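Local structure of hypothetical signal peptide protein (Sinorhizobium meliloti, 3PJY) at residues R9-L12 with R18-D21; E25-V28 with Q32-Q35; M49-G54 with V59-K64. The protein is of unknown function, belongs to the DUF192 family and has been put forward as a putative transcription regulator. All blocks are in the same frame, centred on the assembly; numbering follows the deposited sequence. Where two conformers were deposited one is given.

Interaction 1 (R9-L12 with R18-D21); sequences RVRL and RTHD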
loop_
_atom_site.group_PDB
_atom_site.type_symbol
_atom_site.label_atom_id
_atom_site.label_comp_id
_atom_site.label_asym_id
_atom_site.label_seq_id
_atom_site.Cartn_x
_atom_site.Cartn_y
_atom_site.Cartn_z
ATOM N N ARG B 9 -6.733 4.463 0.644
ATOM C CA ARG B 9 -5.370 4.006 0.502
ATOM C C ARG B 9 -4.521 5.172 0.020
ATOM O O ARG B 9 -4.877 5.890 -0.927
ATOM C CB ARG B 9 -5.312 2.780 -0.429
ATOM C CG ARG B 9 -5.995 1.567 0.160
ATOM C CD ARG B 9 -5.169 1.026 1.318
ATOM N NE ARG B 9 -4.117 0.044 0.937
ATOM C CZ ARG B 9 -3.286 -0.472 1.833
ATOM N NH1 ARG B 9 -3.358 -0.050 3.099
ATOM N NH2 ARG B 9 -2.405 -1.412 1.489
ATOM N N VAL B 10 -3.425 5.391 0.731
ATOM C CA VAL B 10 -2.429 6.358 0.325
ATOM C C VAL B 10 -1.079 5.640 0.377
ATOM O O VAL B 10 -0.933 4.535 0.927
ATOM C CB VAL B 10 -2.433 7.607 1.202
ATOM C CG1 VAL B 10 -3.787 8.285 1.097
ATOM C CG2 VAL B 10 -2.083 7.275 2.658
ATOM N N ARG B 11 -0.076 6.298 -0.161
ATOM C CA ARG B 11 1.263 5.756 -0.067
ATOM C C ARG B 11 2.296 6.807 0.138
ATOM O O ARG B 11 2.182 7.935 -0.366
ATOM C CB ARG B 11 1.612 4.934 -1.258
ATOM C CG ARG B 11 1.653 5.649 -2.561
ATOM C CD ARG B 11 1.529 4.625 -3.723
ATOM N NE ARG B 11 1.808 5.254 -5.033
ATOM C CZ ARG B 11 2.949 5.147 -5.741
ATOM N NH1 ARG B 11 3.981 4.389 -5.329
ATOM N NH2 ARG B 11 3.063 5.785 -6.912
ATOM N N LEU B 12 3.267 6.439 0.944
ATOM C CA LEU B 12 4.467 7.242 1.139
ATOM C C LEU B 12 5.546 6.740 0.213
ATOM O O LEU B 12 5.746 5.530 0.104
ATOM C CB LEU B 12 4.933 7.166 2.598
ATOM C CG LEU B 12 4.096 7.851 3.653
ATOM C CD1 LEU B 12 4.463 7.445 5.094
ATOM C CD2 LEU B 12 4.244 9.379 3.493
ATOM N N ARG B 18 11.403 3.758 -2.452
ATOM C CA ARG B 18 10.602 2.824 -1.650
ATOM C C ARG B 18 9.185 3.338 -1.463
ATOM O O ARG B 18 8.995 4.510 -1.218
ATOM C CB ARG B 18 11.312 2.668 -0.310
ATOM C CG ARG B 18 10.878 1.552 0.527
ATOM C CD ARG B 18 11.684 1.549 1.844
ATOM N NE ARG B 18 13.059 1.112 1.651
ATOM C CZ ARG B 18 13.463 -0.163 1.579
ATOM N NH1 ARG B 18 12.577 -1.159 1.691
ATOM N NH2 ARG B 18 14.753 -0.438 1.437
ATOM N N THR B 19 8.201 2.446 -1.620
ATOM C CA THR B 19 6.801 2.807 -1.503
ATOM C C THR B 19 6.221 2.001 -0.365
ATOM O O THR B 19 6.581 0.847 -0.157
ATOM C CB THR B 19 6.041 2.557 -2.845
ATOM O OG1 THR B 19 4.700 3.097 -2.750
ATOM C CG2 THR B 19 6.014 1.132 -3.198
ATOM N N HIS B 20 5.334 2.640 0.388
ATOM C CA HIS B 20 4.639 1.972 1.483
ATOM C C HIS B 20 3.206 2.458 1.605
ATOM O O HIS B 20 2.964 3.636 1.728
ATOM C CB HIS B 20 5.335 2.180 2.799
ATOM C CG HIS B 20 4.862 1.239 3.867
ATOM N ND1 HIS B 20 5.483 0.036 4.128
ATOM C CD2 HIS B 20 3.832 1.341 4.752
ATOM C CE1 HIS B 20 4.833 -0.568 5.116
ATOM N NE2 HIS B 20 3.842 0.217 5.518
ATOM N N ASP B 21 2.273 1.527 1.598
ATOM C CA ASP B 21 0.876 1.849 1.674
ATOM C C ASP B 21 0.354 1.971 3.093
ATOM O O ASP B 21 0.782 1.229 4.014
ATOM C CB ASP B 21 0.031 0.784 0.955
ATOM C CG ASP B 21 0.344 0.676 -0.515
ATOM O OD1 ASP B 21 0.543 1.692 -1.212
ATOM O OD2 ASP B 21 0.348 -0.444 -1.018
HETATM O O HOH W 1 7.909 4.369 1.530
#

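Interaction 2 (E25-V28 with Q32-Q35); sequences ELAV and QREQ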
loop_
_atom_site.group_PDB
_atom_site.type_symbol
_atom_site.label_atom_id
_atom_site.label_comp_id
_atom_site.label_asym_id
_atom_site.label_seq_id
_atom_site.Cartn_x
_atom_site.Cartn_y
_atom_site.Cartn_z
ATOM N N GLU B 25 -8.010 7.462 7.702
ATOM C CA GLU B 25 -9.272 8.178 7.846
ATOM C C GLU B 25 -9.070 9.622 7.484
ATOM O O GLU B 25 -8.073 10.234 7.903
ATOM C CB GLU B 25 -9.752 8.054 9.276
ATOM C CG GLU B 25 -10.265 6.689 9.630
ATOM C CD GLU B 25 -10.341 6.532 11.155
ATOM O OE1 GLU B 25 -9.280 6.433 11.790
ATOM O OE2 GLU B 25 -11.412 6.488 11.688
ATOM N N LEU B 26 -10.001 10.175 6.718
ATOM C CA LEU B 26 -9.921 11.556 6.277
ATOM C C LEU B 26 -10.683 12.491 7.205
ATOM O O LEU B 26 -11.909 12.449 7.236
ATOM C CB LEU B 26 -10.487 11.679 4.847
ATOM C CG LEU B 26 -9.832 10.830 3.770
ATOM C CD1 LEU B 26 -10.546 11.021 2.441
ATOM C CD2 LEU B 26 -8.328 11.220 3.628
ATOM N N ALA B 27 -9.960 13.387 7.879
ATOM C CA ALA B 27 -10.558 14.384 8.755
ATOM C C ALA B 27 -10.684 15.638 7.905
ATOM O O ALA B 27 -9.668 16.323 7.638
ATOM C CB ALA B 27 -9.719 14.610 9.990
ATOM N N VAL B 28 -11.936 15.921 7.529
ATOM C CA VAL B 28 -12.302 17.025 6.651
ATOM C C VAL B 28 -13.100 18.112 7.405
ATOM O O VAL B 28 -12.749 19.285 7.404
ATOM C CB VAL B 28 -13.141 16.469 5.491
ATOM C CG1 VAL B 28 -13.442 17.558 4.450
ATOM C CG2 VAL B 28 -12.433 15.299 4.813
ATOM N N GLN B 32 -14.146 16.971 12.867
ATOM C CA GLN B 32 -13.248 15.840 12.629
ATOM C C GLN B 32 -11.781 16.265 12.863
ATOM O O GLN B 32 -11.007 15.550 13.453
ATOM C CB GLN B 32 -13.387 15.290 11.223
ATOM C CG GLN B 32 -14.678 14.544 10.923
ATOM C CD GLN B 32 -14.764 14.220 9.448
ATOM O OE1 GLN B 32 -14.350 14.998 8.588
ATOM N NE2 GLN B 32 -15.348 13.027 9.131
ATOM N N ARG B 33 -11.419 17.429 12.338
ATOM C CA ARG B 33 -10.031 17.898 12.454
ATOM C C ARG B 33 -9.703 18.213 13.912
ATOM O O ARG B 33 -8.602 17.911 14.341
ATOM C CB ARG B 33 -9.817 19.114 11.582
ATOM C CG ARG B 33 -9.905 18.828 10.125
ATOM C CD ARG B 33 -9.501 20.025 9.187
ATOM N NE ARG B 33 -9.956 21.344 9.649
ATOM C CZ ARG B 33 -10.978 22.051 9.233
ATOM N NH1 ARG B 33 -11.774 21.637 8.297
ATOM N NH2 ARG B 33 -11.202 23.237 9.780
ATOM N N GLU B 34 -10.649 18.784 14.648
ATOM C CA GLU B 34 -10.405 19.130 16.065
ATOM C C GLU B 34 -10.358 17.878 16.920
ATOM O O GLU B 34 -9.550 17.788 17.855
ATOM C CB GLU B 34 -11.429 20.103 16.573
ATOM C CG GLU B 34 -11.258 21.400 15.799
ATOM C CD GLU B 34 -12.344 22.412 16.090
ATOM O OE1 GLU B 34 -13.261 22.116 16.884
ATOM O OE2 GLU B 34 -12.232 23.517 15.531
ATOM N N GLN B 35 -11.238 16.916 16.658
ATOM C CA GLN B 35 -11.278 15.679 17.460
ATOM C C GLN B 35 -10.055 14.836 17.177
ATOM O O GLN B 35 -9.583 14.154 18.074
ATOM C CB GLN B 35 -12.534 14.901 17.098
ATOM C CG GLN B 35 -12.665 13.435 17.567
ATOM C CD GLN B 35 -13.117 13.279 18.997
ATOM O OE1 GLN B 35 -13.684 14.165 19.592
ATOM N NE2 GLN B 35 -12.877 12.097 19.524
HETATM O O HOH W 2 -14.201 11.975 6.008
#

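Interaction 3 (M49-G54 with V59-K64); sequences MLFDFG and VMMWMK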
loop_
_atom_site.group_PDB
_atom_site.type_symbol
_atom_site.label_atom_id
_atom_site.label_comp_id
_atom_site.label_asym_id
_atom_site.label_seq_id
_atom_site.Cartn_x
_atom_site.Cartn_y
_atom_site.Cartn_z
HETATM N N MSE B 49 -4.407 9.029 10.326
HETATM C CA MSE B 49 -5.444 10.000 10.056
HETATM C C MSE B 49 -4.822 11.117 9.227
HETATM O O MSE B 49 -3.779 11.674 9.577
HETATM C CB MSE B 49 -6.058 10.501 11.349
HETATM C CG MSE B 49 -7.129 11.526 11.096
HETATM SE SE MSE B 49 -8.277 11.934 12.621
HETATM C CE MSE B 49 -9.321 10.337 12.645
ATOM N N LEU B 50 -5.491 11.439 8.128
ATOM C CA LEU B 50 -5.047 12.462 7.213
ATOM C C LEU B 50 -6.019 13.653 7.389
ATOM O O LEU B 50 -7.209 13.569 7.096
ATOM C CB LEU B 50 -5.066 12.005 5.766
ATOM C CG LEU B 50 -4.582 13.006 4.707
ATOM C CD1 LEU B 50 -3.107 13.377 4.951
ATOM C CD2 LEU B 50 -4.766 12.389 3.304
ATOM N N PHE B 51 -5.464 14.737 7.886
ATOM C CA PHE B 51 -6.177 15.992 8.131
ATOM C C PHE B 51 -6.106 16.797 6.846
ATOM O O PHE B 51 -5.008 17.164 6.385
ATOM C CB PHE B 51 -5.533 16.758 9.269
ATOM C CG PHE B 51 -5.622 16.052 10.603
ATOM C CD1 PHE B 51 -4.793 14.975 10.881
ATOM C CD2 PHE B 51 -6.564 16.419 11.567
ATOM C CE1 PHE B 51 -4.889 14.257 12.059
ATOM C CE2 PHE B 51 -6.634 15.705 12.778
ATOM C CZ PHE B 51 -5.831 14.642 13.028
ATOM N N ASP B 52 -7.254 17.099 6.251
ATOM C CA ASP B 52 -7.361 17.833 4.981
ATOM C C ASP B 52 -7.954 19.178 5.320
ATOM O O ASP B 52 -9.149 19.298 5.644
ATOM C CB ASP B 52 -8.262 17.058 4.030
ATOM C CG ASP B 52 -8.457 17.760 2.696
ATOM O OD1 ASP B 52 -8.044 18.913 2.553
ATOM O OD2 ASP B 52 -9.036 17.154 1.789
ATOM N N PHE B 53 -7.110 20.212 5.344
ATOM C CA PHE B 53 -7.531 21.555 5.765
ATOM C C PHE B 53 -8.311 22.321 4.709
ATOM O O PHE B 53 -8.874 23.381 5.001
ATOM C CB PHE B 53 -6.285 22.344 6.181
ATOM C CG PHE B 53 -5.591 21.698 7.317
ATOM C CD1 PHE B 53 -6.122 21.748 8.559
ATOM C CD2 PHE B 53 -4.452 20.931 7.123
ATOM C CE1 PHE B 53 -5.526 21.096 9.616
ATOM C CE2 PHE B 53 -3.860 20.307 8.217
ATOM C CZ PHE B 53 -4.454 20.363 9.424
ATOM N N GLY B 54 -8.315 21.792 3.496
ATOM C CA GLY B 54 -9.046 22.416 2.391
ATOM C C GLY B 54 -8.490 23.750 1.914
ATOM O O GLY B 54 -9.175 24.518 1.212
ATOM N N VAL B 59 -0.649 25.639 9.904
ATOM C CA VAL B 59 -1.567 24.983 10.813
ATOM C C VAL B 59 -0.887 24.686 12.152
ATOM O O VAL B 59 0.359 24.624 12.264
ATOM C CB VAL B 59 -2.147 23.679 10.246
ATOM C CG1 VAL B 59 -2.803 23.930 8.903
ATOM C CG2 VAL B 59 -1.124 22.663 10.087
HETATM N N MSE B 60 -1.721 24.525 13.147
HETATM C CA MSE B 60 -1.305 24.240 14.513
HETATM C C MSE B 60 -1.962 22.937 14.950
HETATM O O MSE B 60 -3.181 22.767 14.876
HETATM C CB MSE B 60 -1.744 25.394 15.414
HETATM C CG MSE B 60 -1.105 26.678 14.987
HETATM SE SE MSE B 60 -1.271 28.113 16.284
HETATM C CE MSE B 60 -2.828 27.821 16.565
HETATM N N MSE B 61 -1.139 22.008 15.470
HETATM C CA MSE B 61 -1.610 20.745 16.009
HETATM C C MSE B 61 -1.231 20.632 17.472
HETATM O O MSE B 61 -0.330 21.298 17.938
HETATM C CB MSE B 61 -0.941 19.606 15.255
HETATM C CG MSE B 61 -1.051 19.650 13.733
HETATM SE SE MSE B 61 -2.851 19.394 13.066
HETATM C CE MSE B 61 -3.121 17.578 13.518
ATOM N N TRP B 62 -1.966 19.786 18.167
ATOM C CA TRP B 62 -1.623 19.429 19.553
ATOM C C TRP B 62 -2.094 18.036 19.908
ATOM O O TRP B 62 -2.704 17.330 19.079
ATOM C CB TRP B 62 -2.132 20.499 20.538
ATOM C CG TRP B 62 -3.652 20.634 20.690
ATOM C CD1 TRP B 62 -4.612 19.941 20.030
ATOM C CD2 TRP B 62 -4.353 21.572 21.529
ATOM N NE1 TRP B 62 -5.875 20.370 20.411
ATOM C CE2 TRP B 62 -5.729 21.384 21.309
ATOM C CE3 TRP B 62 -3.946 22.547 22.423
ATOM C CZ2 TRP B 62 -6.712 22.127 21.995
ATOM C CZ3 TRP B 62 -4.927 23.299 23.098
ATOM C CH2 TRP B 62 -6.279 23.088 22.870
HETATM N N MSE B 63 -1.831 17.646 21.155
HETATM C CA MSE B 63 -2.099 16.304 21.655
HETATM C C MSE B 63 -3.121 16.261 22.787
HETATM O O MSE B 63 -3.210 15.293 23.531
HETATM C CB MSE B 63 -0.803 15.606 22.044
HETATM C CG MSE B 63 0.161 15.405 20.883
HETATM SE SE MSE B 63 -0.438 14.054 19.681
HETATM C CE MSE B 63 0.057 12.635 20.786
ATOM N N LYS B 64 -3.906 17.318 22.878
ATOM C CA LYS B 64 -4.959 17.370 23.874
ATOM C C LYS B 64 -5.889 16.161 23.733
ATOM O O LYS B 64 -6.321 15.804 22.624
ATOM C CB LYS B 64 -5.771 18.631 23.707
ATOM C CG LYS B 64 -6.772 18.801 24.847
ATOM C CD LYS B 64 -7.607 20.012 24.671
ATOM C CE LYS B 64 -8.462 20.227 25.917
ATOM N NZ LYS B 64 -9.531 21.143 25.578
#

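Interaction 1 (R9-L12 with R18-D21)
Leu12 O is gripped from two directions: His20 N donates to it at 2.9 Å, lying in the carbonyl plane, and a water donates to it at 2.8 Å. The same water reaches weakly to Arg18 O, where the two strands begin to part. Leu12 N returns the favour to His20 O at 2.9 Å, which makes Leu12 and His20 a hydrogen-bonded pair of an antiparallel beta hairpin; Arg11 and Asp21 form the adjoining non-hydrogen-bonded pair. Round that second pair the strands close up through CA-H...O contacts, from Asp21 CA to Val10 O and from Arg11 CA to His20 O. On the face of the sheet that carries Arg11 and Asp21, the Arg11 chain runs extended from CG to NE alongside its own hairpin partner. With CG lodged between the backbone N and the carbonyl carbon (chi1 63°), the chain heads toward Thr19, and NH1 meets Thr19 OG1 at 3.0 Å, nearly within the guanidinium plane (N-H...O 153°). Asp21 OD1 rests 3.4 Å from Arg11 CB, so that here the carboxylate meets the aliphatic root of the arginine. Arg9 bends at chi2 and chi3 and lays one guanidinium face over Asp21 CB, 3.3 Å from NH2. Its link to Asp21 OD2 is a long salt bridge of charges alone, since the oxygen stands well out of the guanidinium plane. The stronger polar partners of both lie on the second subunit: Asp46 there pairs with Arg9, and His47 and Thr23 there bond to Asp21 OD2, which places this face at the dimer interface. On the other face Leu12 and His20 pack against helix 112-116, and strand 123-126 flanks strand 6-13 along its far edge.

Interaction 2 (E25-V28 with Q32-Q35)
Gln32 lays its CB against Ala27, 3.9 Å from Ala27 CB, and runs the rest of its side chain back alongside the last residues of strand 19-27. The contact is the first corner of a beta-alpha-beta unit, in which strand 19-27 leads through helix 30-35 to strand 47-53, its parallel neighbour in the sheet. With CG beside the backbone N (chi1 -71°) and the chain extended beyond it, the amide is carried to where the last strand residues leave the sheet. Gln32 OE1 accepts from Val28 N at 2.8 Å, with an N-H...O angle of 154°; the donor stands well above the carbonyl plane. Asp29 N gives OE1 a second hydrogen bond, so one amide oxygen holds two successive backbone N-H groups of the strand-to-helix connection. On the nitrogen side of the amide, a water that donates to Leu26 O at 2.6 Å is also reached by Gln32 NE2, but only weakly. Arg33, the next residue of the helix, takes the other part of the turn. Its CG passes 3.5 Å from Ala27 O, and a bend at chi3 swings the guanidinium round toward Val28, whose CB bond points away from the helix overall, although CB itself touches Gln32 OE1. Ala27 is more enclosed, with its methyl also on Phe51 of strand 47-53, while Arg33 touches Phe53 of that strand. Val28 O sits at the edge of the guanidinium, somewhat tilted from its plane: Arg33 NH1 donates to Val28 O at 2.7 Å, with the N-H...O angle bent to 134°.

Interaction 3 (M49-G54 with V59-K64)
Met61, a selenomethionine, sets its CE methyl squarely over the face of the Phe51 ring, 3.8 Å from the centroid and only 2° off the ring normal, nearly equidistant from all six carbons. Val59 treats Phe53 the same way: CG1 stands 3.7 Å above the centre of that ring. These two CH-pi contacts are the tight part. Met61 reaches Phe51 because its chain bends at chi2 and chi3 (-67° and -69°), which turns CE toward one ring while SE passes the edge of the other, 4.1 Å from Phe53 CZ. The selenium thus makes Met-aromatic contacts of two kinds, at the rim of Phe53 and, at a distance, above the face of Phe51. The backbones stay far apart, Phe51 CA and Met61 CA 10.3 Å from each other, as befits a contact between two sheets: strand 47-53 belongs to the mixed seven-stranded sheet, whereas strand 60-61 pairs with strand 96-97 in a small antiparallel one. Strands 70-75 and 102-109 of the large sheet add Met72, Phe74 and Glu107 round Met61. Between Val59 and Met61, the CB bond of Met60 points away from strand 47-53. The looser side is at Phe53, already partly exposed, and at Gly54, which lies open to solvent. The chain turns a corner there, and an Asx turn forms as Gly54 N donates to Asp52 OD1 at 3.0 Å.

Overall arrangement
Strand 19-27 carries one end of interaction 1 and, farther along, one end of interaction 2, so the hairpin and the beta-alpha-beta corner follow in series, their centres 20 Å apart. Interaction 3 lies beside interaction 2, about 7 Å between centres: Glu25 and Ala27 pair with Leu50 in the sheet, and Arg33 O packs against the Phe51 ring. It is the buried, wholly apolar contact across its segments, joining two sheets by methyls over rings. Interactions 1 and 2 are partly buried and more polar; the first combines backbone pairing with charged groups shared with the second subunit, the second relies on side chains bonded to backbone atoms within one chain.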